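Local structure of cyclase (Uncultured organism, 5IBZ) at residues Arg29-Ile35 with Asn150-Leu156; Ser61-Val65 with Val207-Tyr211; Pro72-Ile78 with Ala100-Met106. The protein is a putative cyclase that may act as an arylformamidase, cleaving formyl groups from aromatic amines, and holds acetylphosphate in its pocket. All coordinates share one frame; numbering follows the deposited sequence.

Contact 1: Arg29-Ile35 with Asn150-Leu156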
ATOM      1  N   ARG B  29      17.998  20.282 -13.175  1.00  9.19           N
ATOM      2  CA  ARG B  29      18.829  19.600 -12.182  1.00  8.73           C
ATOM      3  C   ARG B  29      19.330  20.496 -11.054  1.00  8.73           C
ATOM      4  O   ARG B  29      19.748  19.998 -10.007  1.00  8.95           O
ATOM      5  CB  ARG B  29      20.014  18.918 -12.872  1.00  9.16           C
ATOM      6  CG  ARG B  29      19.572  17.959 -13.960  1.00 10.15           C
ATOM      7  CD  ARG B  29      20.719  17.258 -14.591  1.00 11.73           C
ATOM      8  NE  ARG B  29      21.266  16.204 -13.743  1.00 11.24           N
ATOM      9  CZ  ARG B  29      22.461  16.218 -13.164  1.00 10.90           C
ATOM     10  NH1 ARG B  29      23.281  17.265 -13.263  1.00 13.84           N
ATOM     11  NH2 ARG B  29      22.847  15.154 -12.459  1.00 12.09           N
ATOM     12  N   GLY B  30      19.339  21.804 -11.251  1.00  9.30           N
ATOM     13  CA  GLY B  30      19.752  22.699 -10.178  1.00  9.24           C
ATOM     14  C   GLY B  30      21.183  22.462  -9.724  1.00  8.97           C
ATOM     15  O   GLY B  30      22.096  22.226 -10.539  1.00  9.63           O
ATOM     16  N   ALA B  31      21.384  22.500  -8.411  1.00  8.90           N
ATOM     17  CA  ALA B  31      22.735  22.458  -7.853  1.00  8.77           C
ATOM     18  C   ALA B  31      23.406  21.104  -8.026  1.00  8.33           C
ATOM     19  O   ALA B  31      24.606  20.966  -7.820  1.00  8.26           O
ATOM     20  CB  ALA B  31      22.708  22.862  -6.378  1.00  8.91           C
ATOM     21  N   ALA B  32      22.653  20.100  -8.448  1.00  8.10           N
ATOM     22  CA  ALA B  32      23.293  18.851  -8.850  1.00  7.78           C
ATOM     23  C   ALA B  32      24.302  19.077  -9.994  1.00  7.92           C
ATOM     24  O   ALA B  32      25.260  18.308 -10.162  1.00  8.96           O
ATOM     25  CB  ALA B  32      22.235  17.826  -9.244  1.00  8.13           C
ATOM     26  N   ASN B  33      24.130  20.147 -10.762  1.00  9.01           N
ATOM     27  CA  ASN B  33      25.088  20.455 -11.814  1.00  9.21           C
ATOM     28  C   ASN B  33      26.482  20.857 -11.312  1.00  9.66           C
ATOM     29  O   ASN B  33      27.442  20.894 -12.096  1.00  9.59           O
ATOM     30  CB  ASN B  33      24.520  21.552 -12.708  1.00  9.03           C
ATOM     31  CG  ASN B  33      23.313  21.087 -13.499  1.00 10.48           C
ATOM     32  OD1 ASN B  33      23.307  20.000 -14.086  1.00 11.86           O
ATOM     33  ND2 ASN B  33      22.260  21.896 -13.488  1.00  9.36           N
ATOM     34  N   TYR B  34      26.606  21.144 -10.017  1.00  8.44           N
ATOM     35  CA  TYR B  34      27.905  21.382  -9.411  1.00  8.51           C
ATOM     36  C   TYR B  34      28.718  20.079  -9.282  1.00  8.23           C
ATOM     37  O   TYR B  34      29.931  20.145  -9.125  1.00  8.46           O
ATOM     38  CB  TYR B  34      27.776  22.012  -8.034  1.00  9.68           C
ATOM     39  CG  TYR B  34      27.309  23.447  -7.966  1.00  9.05           C
ATOM     40  CD1 TYR B  34      27.869  24.439  -8.755  1.00  9.43           C
ATOM     41  CD2 TYR B  34      26.330  23.819  -7.049  1.00  9.16           C
ATOM     42  CE1 TYR B  34      27.438  25.735  -8.652  1.00  9.85           C
ATOM     43  CE2 TYR B  34      25.900  25.115  -6.933  1.00  9.93           C
ATOM     44  CZ  TYR B  34      26.456  26.076  -7.722  1.00 11.38           C
ATOM     45  OH  TYR B  34      26.018  27.380  -7.587  1.00 11.78           O
ATOM     46  N   ILE B  35      28.063  18.913  -9.323  1.00  8.79           N
ATOM     47  CA  ILE B  35      28.801  17.663  -9.276  1.00  8.57           C
ATOM     48  C   ILE B  35      29.200  17.282 -10.709  1.00 10.67           C
ATOM     49  O   ILE B  35      28.375  16.895 -11.537  1.00 13.23           O
ATOM     50  CB  ILE B  35      28.004  16.527  -8.617  1.00  9.65           C
ATOM     51  CG1 ILE B  35      27.511  16.964  -7.232  1.00  8.82           C
ATOM     52  CG2 ILE B  35      28.876  15.289  -8.559  1.00  9.74           C
ATOM     53  CD1 ILE B  35      26.644  15.923  -6.481  1.00  8.45           C
ATOM     54  N   ASN B 150      15.565  13.212 -12.707  1.00  7.60           N
ATOM     55  CA  ASN B 150      16.523  14.135 -13.300  1.00  8.12           C
ATOM     56  C   ASN B 150      17.880  14.064 -12.609  1.00  9.40           C
ATOM     57  O   ASN B 150      18.869  14.585 -13.145  1.00 12.16           O
ATOM     58  CB  ASN B 150      16.003  15.574 -13.260  1.00  8.81           C
ATOM     59  CG  ASN B 150      14.905  15.826 -14.271  1.00  9.99           C
ATOM     60  OD1 ASN B 150      15.166  15.980 -15.464  1.00 12.79           O
ATOM     61  ND2 ASN B 150      13.665  15.870 -13.806  1.00 11.57           N
ATOM     62  N   VAL B 151      17.951  13.437 -11.434  1.00  8.62           N
ATOM     63  CA  VAL B 151      19.215  13.286 -10.730  1.00  7.77           C
ATOM     64  C   VAL B 151      19.459  11.807 -10.382  1.00  9.05           C
ATOM     65  O   VAL B 151      20.051  11.474  -9.350  1.00 10.76           O
ATOM     66  CB  VAL B 151      19.271  14.173  -9.458  1.00  9.64           C
ATOM     67  CG1 VAL B 151      19.588  15.615  -9.875  1.00 11.90           C
ATOM     68  CG2 VAL B 151      17.964  14.114  -8.655  1.00 10.72           C
ATOM     69  N   LYS B 152      19.034  10.929 -11.285  1.00  7.53           N
ATOM     70  CA  LYS B 152      19.231   9.509 -11.047  1.00 10.07           C
ATOM     71  C   LYS B 152      20.713   9.141 -11.059  1.00  9.81           C
ATOM     72  O   LYS B 152      21.081   8.067 -10.565  1.00 14.07           O
ATOM     73  CB  LYS B 152      18.476   8.651 -12.065  1.00 11.58           C
ATOM     74  CG  LYS B 152      19.002   8.730 -13.471  1.00 13.71           C
ATOM     75  CD  LYS B 152      18.284   7.702 -14.388  1.00 16.04           C
ATOM     76  CE  LYS B 152      18.893   7.726 -15.777  1.00 22.95           C
ATOM     77  NZ  LYS B 152      18.409   6.615 -16.634  1.00 25.77           N
ATOM     78  N   THR B 153      21.564   9.990 -11.627  1.00 10.84           N
ATOM     79  CA  THR B 153      23.005   9.691 -11.563  1.00 14.96           C
ATOM     80  C   THR B 153      23.759  10.616 -10.592  1.00 22.32           C
ATOM     81  O   THR B 153      24.977  10.450 -10.381  1.00 30.30           O
ATOM     82  CB  THR B 153      23.680   9.707 -12.971  1.00 15.65           C
ATOM     83  OG1 THR B 153      23.188  10.751 -13.820  1.00 19.84           O
ATOM     84  CG2 THR B 153      23.394   8.389 -13.666  1.00 15.10           C
ATOM     85  N   SER B 154      23.042  11.510  -9.923  1.00 10.62           N
ATOM     86  CA  SER B 154      23.700  12.482  -9.053  1.00  9.97           C
ATOM     87  C   SER B 154      23.890  11.978  -7.629  1.00 10.77           C
ATOM     88  O   SER B 154      23.517  10.841  -7.280  1.00 10.67           O
ATOM     89  CB  SER B 154      22.903  13.796  -9.019  1.00 11.14           C
ATOM     90  OG  SER B 154      23.693  14.857  -8.497  1.00 13.24           O
ATOM     91  N   PHE B 155      24.440  12.857  -6.799  1.00  9.97           N
ATOM     92  CA  PHE B 155      24.682  12.634  -5.368  1.00  9.04           C
ATOM     93  C   PHE B 155      25.631  11.474  -5.107  1.00 10.58           C
ATOM     94  O   PHE B 155      25.600  10.854  -4.043  1.00 10.33           O
ATOM     95  CB  PHE B 155      23.364  12.442  -4.614  1.00  8.39           C
ATOM     96  CG  PHE B 155      22.315  13.457  -4.982  1.00 14.39           C
ATOM     97  CD1 PHE B 155      22.617  14.794  -5.050  1.00 17.92           C
ATOM     98  CD2 PHE B 155      21.030  13.048  -5.297  1.00 17.48           C
ATOM     99  CE1 PHE B 155      21.644  15.730  -5.436  1.00 15.07           C
ATOM    100  CE2 PHE B 155      20.060  13.964  -5.661  1.00 14.50           C
ATOM    101  CZ  PHE B 155      20.372  15.300  -5.733  1.00 16.48           C
ATOM    102  N   LEU B 156      26.529  11.272  -6.051  0.53 10.30           N
ATOM    103  CA  LEU B 156      27.653  10.402  -5.857  0.53 10.14           C
ATOM    104  C   LEU B 156      28.881  11.267  -6.134  0.53  9.28           C
ATOM    105  O   LEU B 156      29.107  11.690  -7.271  0.53 10.18           O
ATOM    106  CB  LEU B 156      27.517   9.189  -6.767  0.53 11.98           C
ATOM    107  CG  LEU B 156      28.619   8.150  -6.697  0.53  8.62           C
ATOM    108  CD1 LEU B 156      28.045   6.757  -6.921  0.53 11.18           C
ATOM    109  CD2 LEU B 156      29.697   8.482  -7.715  0.53 11.44           C
TER
HETATM  110  O   HOH W   1      21.488  12.558 -13.236  1.00 11.59           O
HETATM  111  O   HOH W   2      25.123  15.577 -10.711  1.00 14.20           O
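A32, in the 3-10 turn A31-Y34, faces S154, the last residue of the type I turn V151-S154, with their CA atoms 6.4 Å apart, while R29 lies opposite N150 at the start of N150-L156. R29 carries most of the polar contact. Its chain is extended until the CG-CD bond, where a bend (chi3 76°) swings the guanidinium across to N150-L156; there NE donates to N150 O at 3.0 Å, nearly along the C=O axis. At the edge of the same group NH1 bonds to N33 OD1 (2.9 Å), which fixes its rotation from within its own segment. NH2 donates to two waters: one also reaches N150 O, weakly, and lies doubtfully close to T153 OG1, and the other is shared with A32 O and S154 OG. All three guanidinium nitrogens are thus engaged, and A32 CB lies over one face, towards the rim.

Beside the arginine, methyl groups do the packing: A32 CB meets V151 CG1 at 3.5 Å, and I35 CD1 lies against S154 OG (3.7 Å) and the F155 ring. F155 also meets the rings of W114 and Y278. An arginine bridging a 3-10 turn to a beta turn, with two waters filling in, here ties the loop before helix 37-44 to the loop leading into strand 158-163 of the central mixed sheet.

Contact 2: Ser61-Val65 with Val207-Tyr211; sequences SNGPV and VESWY
P64 lies flat over one face of the W210 indole, and the edge of the same ring system is tied to the backbone of N62. The pyrrolidine makes a CH-pi contact in which CD stands 3.7 Å from the centroid of the five-membered ring, 17° off its normal, while CB sits close above the fused bond, 3.6 Å from W210 CD2. W210 reaches this position with CG anti to its backbone N (chi1 166°), which sends the indole towards the loop S61-V65. Its NE1 then points at N62 O, giving a hydrogen bond of 2.8 Å that is almost straight (175°), lies in the indole plane and uses a carbonyl lone pair.

Y211 stands at the CD1 edge of the indole, so that W210 CD1 rests over the centre of the tyrosine ring, and the Y211 OH approaches G63 CA at 3.7 Å and P64 CD. In the conformer described, one of two for this residue, N62 ND2 comes to the rim of the tyrosine, 3.6 Å from CD1, and also shares a water with Y211 O. The other end of that amide, N62 OD1, is then held by R218, which bonds to Y211 O as well.

A leucine in place of W210 would probably leave N62 O without its indole N-H donor and P64 without a flat face to lie on, opening a gap beside Y211.

F221 of helix 215-223 meets W210 edge-to-face, F222 touches P64, and P64 also rests on I250. This is proline-on-tryptophan stacking, joining two loops beside I250 of the acetylphosphate pocket.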
ATOM      1  N   SER B  61       8.393   0.365  10.661  1.00  9.61           N
ATOM      2  CA  SER B  61       7.279   1.186  11.108  1.00  9.82           C
ATOM      3  C   SER B  61       7.572   1.890  12.436  1.00 10.04           C
ATOM      4  O   SER B  61       6.683   2.523  13.022  1.00 11.90           O
ATOM      5  CB  SER B  61       6.015   0.325  11.238  1.00 13.96           C
ATOM      6  OG  SER B  61       5.705  -0.277   9.986  1.00 13.99           O
ATOM      7  N   ASN B  62       8.832   1.821  12.858  0.55 10.69           N
ATOM      8  CA  ASN B  62       9.273   2.253  14.187  0.55 11.27           C
ATOM      9  C   ASN B  62      10.007   3.607  14.193  0.55 11.23           C
ATOM     10  O   ASN B  62      10.330   4.155  15.255  0.55 13.68           O
ATOM     11  CB  ASN B  62      10.188   1.164  14.767  0.55 11.97           C
ATOM     12  CG  ASN B  62      10.515   1.377  16.229  0.55 12.85           C
ATOM     13  OD1 ASN B  62       9.655   1.753  17.026  0.55 12.82           O
ATOM     14  ND2 ASN B  62      11.781   1.141  16.589  0.55 14.37           N
ATOM     15  N   GLY B  63      10.266   4.140  13.007  1.00 12.18           N
ATOM     16  CA  GLY B  63      11.092   5.325  12.857  1.00 11.98           C
ATOM     17  C   GLY B  63      10.334   6.644  12.928  1.00 13.86           C
ATOM     18  O   GLY B  63       9.098   6.679  12.972  1.00 13.79           O
ATOM     19  N   PRO B  64      11.075   7.754  12.975  1.00 11.90           N
ATOM     20  CA  PRO B  64      10.413   9.046  12.989  1.00 11.55           C
ATOM     21  C   PRO B  64       9.897   9.371  11.597  1.00 15.27           C
ATOM     22  O   PRO B  64      10.588   9.149  10.595  1.00 17.20           O
ATOM     23  CB  PRO B  64      11.512  10.005  13.422  1.00 14.92           C
ATOM     24  CG  PRO B  64      12.753   9.362  12.876  1.00 15.16           C
ATOM     25  CD  PRO B  64      12.540   7.878  12.958  1.00 12.57           C
ATOM     26  N   VAL B  65       8.684   9.877  11.555  1.00 17.26           N
ATOM     27  CA  VAL B  65       8.084  10.305  10.318  1.00 16.61           C
ATOM     28  C   VAL B  65       7.113  11.410  10.708  1.00 15.79           C
ATOM     29  O   VAL B  65       6.387  11.313  11.690  1.00 16.40           O
ATOM     30  CB  VAL B  65       7.418   9.123   9.579  1.00 23.92           C
ATOM     31  CG1 VAL B  65       6.462   8.389  10.505  1.00 24.43           C
ATOM     32  CG2 VAL B  65       6.745   9.596   8.324  1.00 27.77           C
ATOM     33  N   VAL B 207      17.884  12.674  15.663  1.00 10.63           N
ATOM     34  CA  VAL B 207      17.353  11.333  15.445  1.00 13.57           C
ATOM     35  C   VAL B 207      17.897  10.329  16.483  1.00 13.10           C
ATOM     36  O   VAL B 207      17.279   9.281  16.734  1.00 11.95           O
ATOM     37  CB  VAL B 207      17.650  10.840  14.000  1.00 13.76           C
ATOM     38  CG1 VAL B 207      19.128  10.626  13.796  1.00 13.48           C
ATOM     39  CG2 VAL B 207      16.878   9.592  13.677  1.00 19.03           C
ATOM     40  N   GLU B 208      19.002  10.672  17.141  1.00 13.90           N
ATOM     41  CA  GLU B 208      19.613   9.779  18.134  1.00  9.24           C
ATOM     42  C   GLU B 208      18.804   9.722  19.423  1.00 14.97           C
ATOM     43  O   GLU B 208      19.090   8.900  20.310  1.00 21.03           O
ATOM     44  CB  GLU B 208      21.051  10.219  18.430  1.00 12.79           C
ATOM     45  CG  GLU B 208      21.951  10.119  17.207  1.00 12.16           C
ATOM     46  CD  GLU B 208      23.331  10.781  17.371  1.00 15.71           C
ATOM     47  OE1 GLU B 208      23.737  11.077  18.519  1.00 16.13           O
ATOM     48  OE2 GLU B 208      24.002  10.968  16.331  1.00 13.60           O
ATOM     49  N   SER B 209      17.807  10.592  19.527  1.00 11.74           N
ATOM     50  CA  SER B 209      16.941  10.626  20.701  1.00 15.93           C
ATOM     51  C   SER B 209      15.588   9.946  20.478  1.00 13.84           C
ATOM     52  O   SER B 209      14.830   9.772  21.423  1.00 15.52           O
ATOM     53  CB  SER B 209      16.715  12.079  21.154  1.00 16.03           C
ATOM     54  OG  SER B 209      15.878  12.827  20.263  1.00 18.64           O
ATOM     55  N   TRP B 210      15.295   9.528  19.254  1.00 11.32           N
ATOM     56  CA  TRP B 210      13.949   9.059  18.921  1.00  9.78           C
ATOM     57  C   TRP B 210      13.623   7.655  19.425  1.00 10.95           C
ATOM     58  O   TRP B 210      12.540   7.406  19.971  1.00 10.48           O
ATOM     59  CB  TRP B 210      13.763   9.091  17.399  1.00 10.53           C
ATOM     60  CG  TRP B 210      12.560   8.327  16.920  1.00 10.47           C
ATOM     61  CD1 TRP B 210      12.522   7.036  16.465  1.00  9.02           C
ATOM     62  CD2 TRP B 210      11.218   8.811  16.849  1.00 11.53           C
ATOM     63  NE1 TRP B 210      11.244   6.693  16.120  1.00 10.90           N
ATOM     64  CE2 TRP B 210      10.425   7.767  16.339  1.00 10.27           C
ATOM     65  CE3 TRP B 210      10.611  10.026  17.170  1.00 10.73           C
ATOM     66  CZ2 TRP B 210       9.058   7.900  16.154  1.00 11.44           C
ATOM     67  CZ3 TRP B 210       9.264  10.155  16.982  1.00 10.45           C
ATOM     68  CH2 TRP B 210       8.499   9.097  16.472  1.00 11.93           C
ATOM     69  N   TYR B 211      14.532   6.717  19.205  1.00 10.94           N
ATOM     70  CA  TYR B 211      14.163   5.301  19.322  1.00  9.88           C
ATOM     71  C   TYR B 211      13.876   4.835  20.751  1.00 12.39           C
ATOM     72  O   TYR B 211      13.076   3.915  20.944  1.00 16.57           O
ATOM     73  CB  TYR B 211      15.250   4.459  18.657  1.00 11.27           C
ATOM     74  CG  TYR B 211      15.154   4.548  17.153  1.00 11.65           C
ATOM     75  CD1 TYR B 211      14.230   3.781  16.460  1.00 13.78           C
ATOM     76  CD2 TYR B 211      15.930   5.449  16.436  1.00 13.15           C
ATOM     77  CE1 TYR B 211      14.111   3.870  15.084  1.00 13.16           C
ATOM     78  CE2 TYR B 211      15.814   5.550  15.046  1.00 12.26           C
ATOM     79  CZ  TYR B 211      14.902   4.749  14.384  1.00 12.32           C
ATOM     80  OH  TYR B 211      14.756   4.827  13.000  1.00 12.26           O
TER
HETATM   81  O   HOH W   3      12.728   1.716  19.302  1.00 32.59           O

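Contact 3: Pro72-Ile78 with Ala100-Met106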
ATOM      1  N   PRO B  72       6.668   3.809   7.107  1.00 10.26           N
ATOM      2  CA  PRO B  72       6.841   2.727   6.136  1.00  8.27           C
ATOM      3  C   PRO B  72       6.304   1.410   6.704  1.00  8.41           C
ATOM      4  O   PRO B  72       6.384   1.178   7.899  1.00 11.02           O
ATOM      5  CB  PRO B  72       8.352   2.675   5.927  1.00  9.51           C
ATOM      6  CG  PRO B  72       8.829   4.063   6.286  1.00 11.48           C
ATOM      7  CD  PRO B  72       7.921   4.546   7.355  1.00 12.00           C
ATOM      8  N   HIS B  73       5.771   0.563   5.834  1.00  8.73           N
ATOM      9  CA  HIS B  73       5.155  -0.664   6.288  1.00  8.79           C
ATOM     10  C   HIS B  73       5.527  -1.827   5.387  1.00  9.10           C
ATOM     11  O   HIS B  73       5.141  -1.873   4.214  1.00 10.61           O
ATOM     12  CB  HIS B  73       3.657  -0.537   6.336  1.00 11.27           C
ATOM     13  CG  HIS B  73       3.016  -1.646   7.097  1.00 12.23           C
ATOM     14  ND1 HIS B  73       2.096  -2.509   6.532  1.00 13.49           N
ATOM     15  CD2 HIS B  73       3.170  -2.041   8.381  1.00 20.10           C
ATOM     16  CE1 HIS B  73       1.728  -3.395   7.440  1.00 12.88           C
ATOM     17  NE2 HIS B  73       2.359  -3.132   8.572  1.00 21.07           N
ATOM     18  N   HIS B  74       6.260  -2.774   5.971  1.00 10.67           N
ATOM     19  CA  HIS B  74       6.794  -3.961   5.287  1.00 11.33           C
ATOM     20  C   HIS B  74       5.876  -5.147   5.557  1.00 10.97           C
ATOM     21  O   HIS B  74       5.477  -5.382   6.699  1.00 13.68           O
ATOM     22  CB  HIS B  74       8.222  -4.224   5.796  1.00 13.02           C
ATOM     23  CG  HIS B  74       8.860  -5.494   5.312  1.00 11.26           C
ATOM     24  ND1 HIS B  74       9.444  -6.400   6.176  1.00 11.61           N
ATOM     25  CD2 HIS B  74       9.106  -5.955   4.064  1.00 10.14           C
ATOM     26  CE1 HIS B  74       9.979  -7.387   5.478  1.00 11.90           C
ATOM     27  NE2 HIS B  74       9.782  -7.146   4.195  1.00  9.38           N
ATOM     28  N   THR B  75       5.481  -5.859   4.507  1.00  8.70           N
ATOM     29  CA  THR B  75       4.722  -7.101   4.686  1.00  9.08           C
ATOM     30  C   THR B  75       5.280  -8.172   3.778  1.00 10.10           C
ATOM     31  O   THR B  75       5.836  -7.883   2.717  1.00 11.49           O
ATOM     32  CB  THR B  75       3.192  -6.946   4.392  1.00 13.24           C
ATOM     33  OG1 THR B  75       2.990  -6.441   3.067  1.00 12.85           O
ATOM     34  CG2 THR B  75       2.508  -6.014   5.398  1.00 14.54           C
HETATM   35  N   MSE B  76       5.127  -9.417   4.212  1.00 11.01           N
HETATM   36  CA  MSE B  76       5.541 -10.549   3.402  1.00 12.24           C
HETATM   37  C   MSE B  76       4.379 -11.068   2.559  1.00 11.77           C
HETATM   38  O   MSE B  76       3.210 -11.033   2.966  1.00 14.40           O
HETATM   39  CB  MSE B  76       6.078 -11.686   4.288  1.00 12.58           C
HETATM   40  CG  MSE B  76       7.132 -11.303   5.309  1.00 11.15           C
HETATM   41 SE   MSE B  76       8.923 -10.928   4.657  0.52 17.41          SE
HETATM   42  CE  MSE B  76       9.403 -12.691   4.104  1.00 19.80           C
ATOM     43  N   GLU B  77       4.708 -11.580   1.376  1.00 10.14           N
ATOM     44  CA  GLU B  77       3.764 -12.268   0.519  1.00 10.68           C
ATOM     45  C   GLU B  77       3.839 -13.796   0.736  1.00 11.10           C
ATOM     46  O   GLU B  77       2.837 -14.496   0.676  1.00 11.61           O
ATOM     47  CB  GLU B  77       4.053 -11.903  -0.946  1.00 11.20           C
ATOM     48  CG  GLU B  77       3.189 -12.611  -1.947  1.00 11.95           C
ATOM     49  CD  GLU B  77       1.752 -12.158  -1.922  1.00 14.34           C
ATOM     50  OE1 GLU B  77       1.473 -11.109  -1.320  1.00 16.09           O
ATOM     51  OE2 GLU B  77       0.900 -12.863  -2.495  1.00 15.85           O
ATOM     52  N   ILE B  78       5.045 -14.297   0.993  1.00 10.92           N
ATOM     53  CA  ILE B  78       5.258 -15.706   1.312  1.00 11.32           C
ATOM     54  C   ILE B  78       6.554 -15.775   2.122  1.00 10.97           C
ATOM     55  O   ILE B  78       7.442 -14.947   1.939  1.00 10.52           O
ATOM     56  CB  ILE B  78       5.293 -16.593   0.043  1.00 16.00           C
ATOM     57  CG1 ILE B  78       5.500 -18.061   0.417  1.00 21.15           C
ATOM     58  CG2 ILE B  78       6.344 -16.144  -0.904  1.00 17.10           C
ATOM     59  CD1 ILE B  78       4.453 -18.958  -0.161  1.00 32.02           C
ATOM     60  N   ALA B 100      10.805 -16.767  -0.427  1.00 11.04           N
ATOM     61  CA  ALA B 100      10.115 -15.761   0.369  1.00 10.59           C
ATOM     62  C   ALA B 100      10.112 -14.480  -0.448  1.00 11.25           C
ATOM     63  O   ALA B 100      11.126 -14.137  -1.066  1.00 12.19           O
ATOM     64  CB  ALA B 100      10.801 -15.534   1.710  1.00 10.25           C
ATOM     65  N   ASP B 101       8.985 -13.764  -0.425  1.00 10.75           N
ATOM     66  CA  ASP B 101       8.757 -12.537  -1.217  1.00 10.38           C
ATOM     67  C   ASP B 101       8.140 -11.498  -0.293  1.00 10.11           C
ATOM     68  O   ASP B 101       7.403 -11.869   0.634  1.00 10.67           O
ATOM     69  CB  ASP B 101       7.764 -12.771  -2.368  1.00 15.00           C
ATOM     70  CG  ASP B 101       8.405 -13.143  -3.695  1.00 24.64           C
ATOM     71  OD1 ASP B 101       9.616 -13.395  -3.759  1.00 22.69           O
ATOM     72  OD2 ASP B 101       7.647 -13.196  -4.697  1.00 21.71           O
ATOM     73  N   ASP B 102       8.362 -10.216  -0.564  1.00  9.72           N
ATOM     74  CA  ASP B 102       7.773  -9.190   0.288  1.00 10.99           C
ATOM     75  C   ASP B 102       7.483  -7.878  -0.457  1.00 10.27           C
ATOM     76  O   ASP B 102       7.787  -7.726  -1.660  1.00  9.14           O
ATOM     77  CB  ASP B 102       8.655  -8.961   1.537  1.00  9.58           C
ATOM     78  CG  ASP B 102      10.135  -8.699   1.228  1.00  9.15           C
ATOM     79  OD1 ASP B 102      10.555  -8.693   0.047  1.00  9.70           O
ATOM     80  OD2 ASP B 102      10.893  -8.472   2.207  1.00 10.40           O
ATOM     81  N   TYR B 103       6.828  -6.971   0.279  1.00  9.07           N
ATOM     82  CA  TYR B 103       6.254  -5.731  -0.228  1.00 10.02           C
ATOM     83  C   TYR B 103       6.523  -4.588   0.744  1.00  9.12           C
ATOM     84  O   TYR B 103       6.748  -4.795   1.936  1.00  9.45           O
ATOM     85  CB  TYR B 103       4.726  -5.869  -0.406  1.00  9.14           C
ATOM     86  CG  TYR B 103       4.311  -6.518  -1.696  1.00  9.35           C
ATOM     87  CD1 TYR B 103       4.428  -7.899  -1.883  1.00 10.34           C
ATOM     88  CD2 TYR B 103       3.816  -5.752  -2.749  1.00 10.49           C
ATOM     89  CE1 TYR B 103       4.078  -8.487  -3.070  1.00  9.89           C
ATOM     90  CE2 TYR B 103       3.447  -6.346  -3.934  1.00 10.67           C
ATOM     91  CZ  TYR B 103       3.594  -7.703  -4.098  1.00 10.61           C
ATOM     92  OH  TYR B 103       3.219  -8.275  -5.287  1.00 13.54           O
ATOM     93  N   ILE B 104       6.478  -3.361   0.238  1.00  9.78           N
ATOM     94  CA  ILE B 104       6.535  -2.199   1.099  1.00 11.68           C
ATOM     95  C   ILE B 104       5.521  -1.159   0.625  1.00 12.45           C
ATOM     96  O   ILE B 104       5.291  -0.999  -0.585  1.00 11.02           O
ATOM     97  CB  ILE B 104       7.952  -1.586   1.121  1.00 12.18           C
ATOM     98  CG1 ILE B 104       8.077  -0.520   2.210  1.00 20.39           C
ATOM     99  CG2 ILE B 104       8.314  -0.996  -0.225  1.00 13.35           C
ATOM    100  CD1 ILE B 104       8.754  -1.020   3.455  1.00 28.88           C
ATOM    101  N   TYR B 105       4.885  -0.501   1.597  1.00 10.97           N
ATOM    102  CA  TYR B 105       4.105   0.717   1.371  1.00  9.66           C
ATOM    103  C   TYR B 105       4.803   1.805   2.146  1.00  9.62           C
ATOM    104  O   TYR B 105       4.944   1.695   3.351  1.00 11.70           O
ATOM    105  CB  TYR B 105       2.655   0.598   1.862  1.00  9.43           C
ATOM    106  CG  TYR B 105       1.788   1.784   1.486  1.00 12.42           C
ATOM    107  CD1 TYR B 105       1.493   2.055   0.166  1.00 13.79           C
ATOM    108  CD2 TYR B 105       1.265   2.622   2.451  1.00 16.95           C
ATOM    109  CE1 TYR B 105       0.682   3.141  -0.181  1.00 16.74           C
ATOM    110  CE2 TYR B 105       0.462   3.697   2.113  1.00 13.41           C
ATOM    111  CZ  TYR B 105       0.168   3.943   0.804  1.00 15.62           C
ATOM    112  OH  TYR B 105      -0.640   5.012   0.437  1.00 15.65           O
HETATM  113  N   MSE B 106       5.235   2.874   1.500  1.00 12.35           N
HETATM  114  CA  MSE B 106       5.816   3.944   2.295  1.00 12.58           C
HETATM  115  C   MSE B 106       5.694   5.303   1.661  1.00 11.42           C
HETATM  116  O   MSE B 106       5.629   5.419   0.426  1.00 12.39           O
HETATM  117  CB  MSE B 106       7.304   3.665   2.550  1.00 12.28           C
HETATM  118  CG  MSE B 106       8.135   3.676   1.304  1.00 13.42           C
HETATM  119 SE   MSE B 106       9.995   3.192   1.638  0.51 13.85          SE
HETATM  120  CE  MSE B 106      10.600   4.686   2.713  1.00 11.04           C
TER
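D101 faces two residues at once: E77 N and I78 N both point at D101 O, at 2.8 Å and, weakly, 3.4 Å. The register slips by one here, a classic beta bulge, and beyond it D101 N returns a bond to I78 O at 3.1 Å. Before the bulge the strands run antiparallel, their axes at 157°, with the hydrogen-bonded pairs H73-Y105 and T75-Y103 each closed by two backbone bonds.

The non-hydrogen-bonded pairs carry the side-chain traffic on the face of H74, I104, M76 and D102. The H74 side chain swings away from its own N (chi1 173°), which carries the ring along the strand to D102. There NE2 donates to D102 OD2, a short bond of 2.6 Å. The carboxylate oxygen is met on its anti side and out of its plane, and ring and carboxylate planes stand 71° apart. Both carboxylate oxygens also have partners in the second subunit, OD1 with Q109 and OD2 with the backbone N of V313, which probably favours a charged carboxylate. The selenomethionine M76 folds its SE back to within 3.7 Å of D102 CB, and its CE reaches A100 CB.

At the other end P72 CB packs on CB of the selenomethionine M106 at 3.7 Å. On the face of H73, T75, Y103 and Y105, E77 CB lies at the edge of the Y103 ring, 4.0 Å from CE1, and that face packs on the third and fourth subunits.

This two-stranded antiparallel ribbon is an arm that extends its sheet across a subunit interface. D101 OD2 makes a salt bridge with R69 of the second subunit, a pocket residue, which is consistent with the arm helping to line that subunit's acetylphosphate site.

Contacts 2 and 3 meet directly: S61 OG lies 2.6 Å from P72 O, a probable hydrogen bond that joins the loop of contact 2 to the start of the ribbon in contact 3, their centres about 20 Å apart. Contact 1 stands on the other side of the chain's centre from contact 2, about 28 Å between centres, and about 30 Å from contact 3. Contacts 2 and 3 lie near bound acetylphosphate, about 11 Å from the P64 side chain and about 5 Å from that of D101, the latter probably in the second subunit's site. Contacts 1 and 3 both touch the second subunit, at separate places, whereas contact 2 is confined to its own chain.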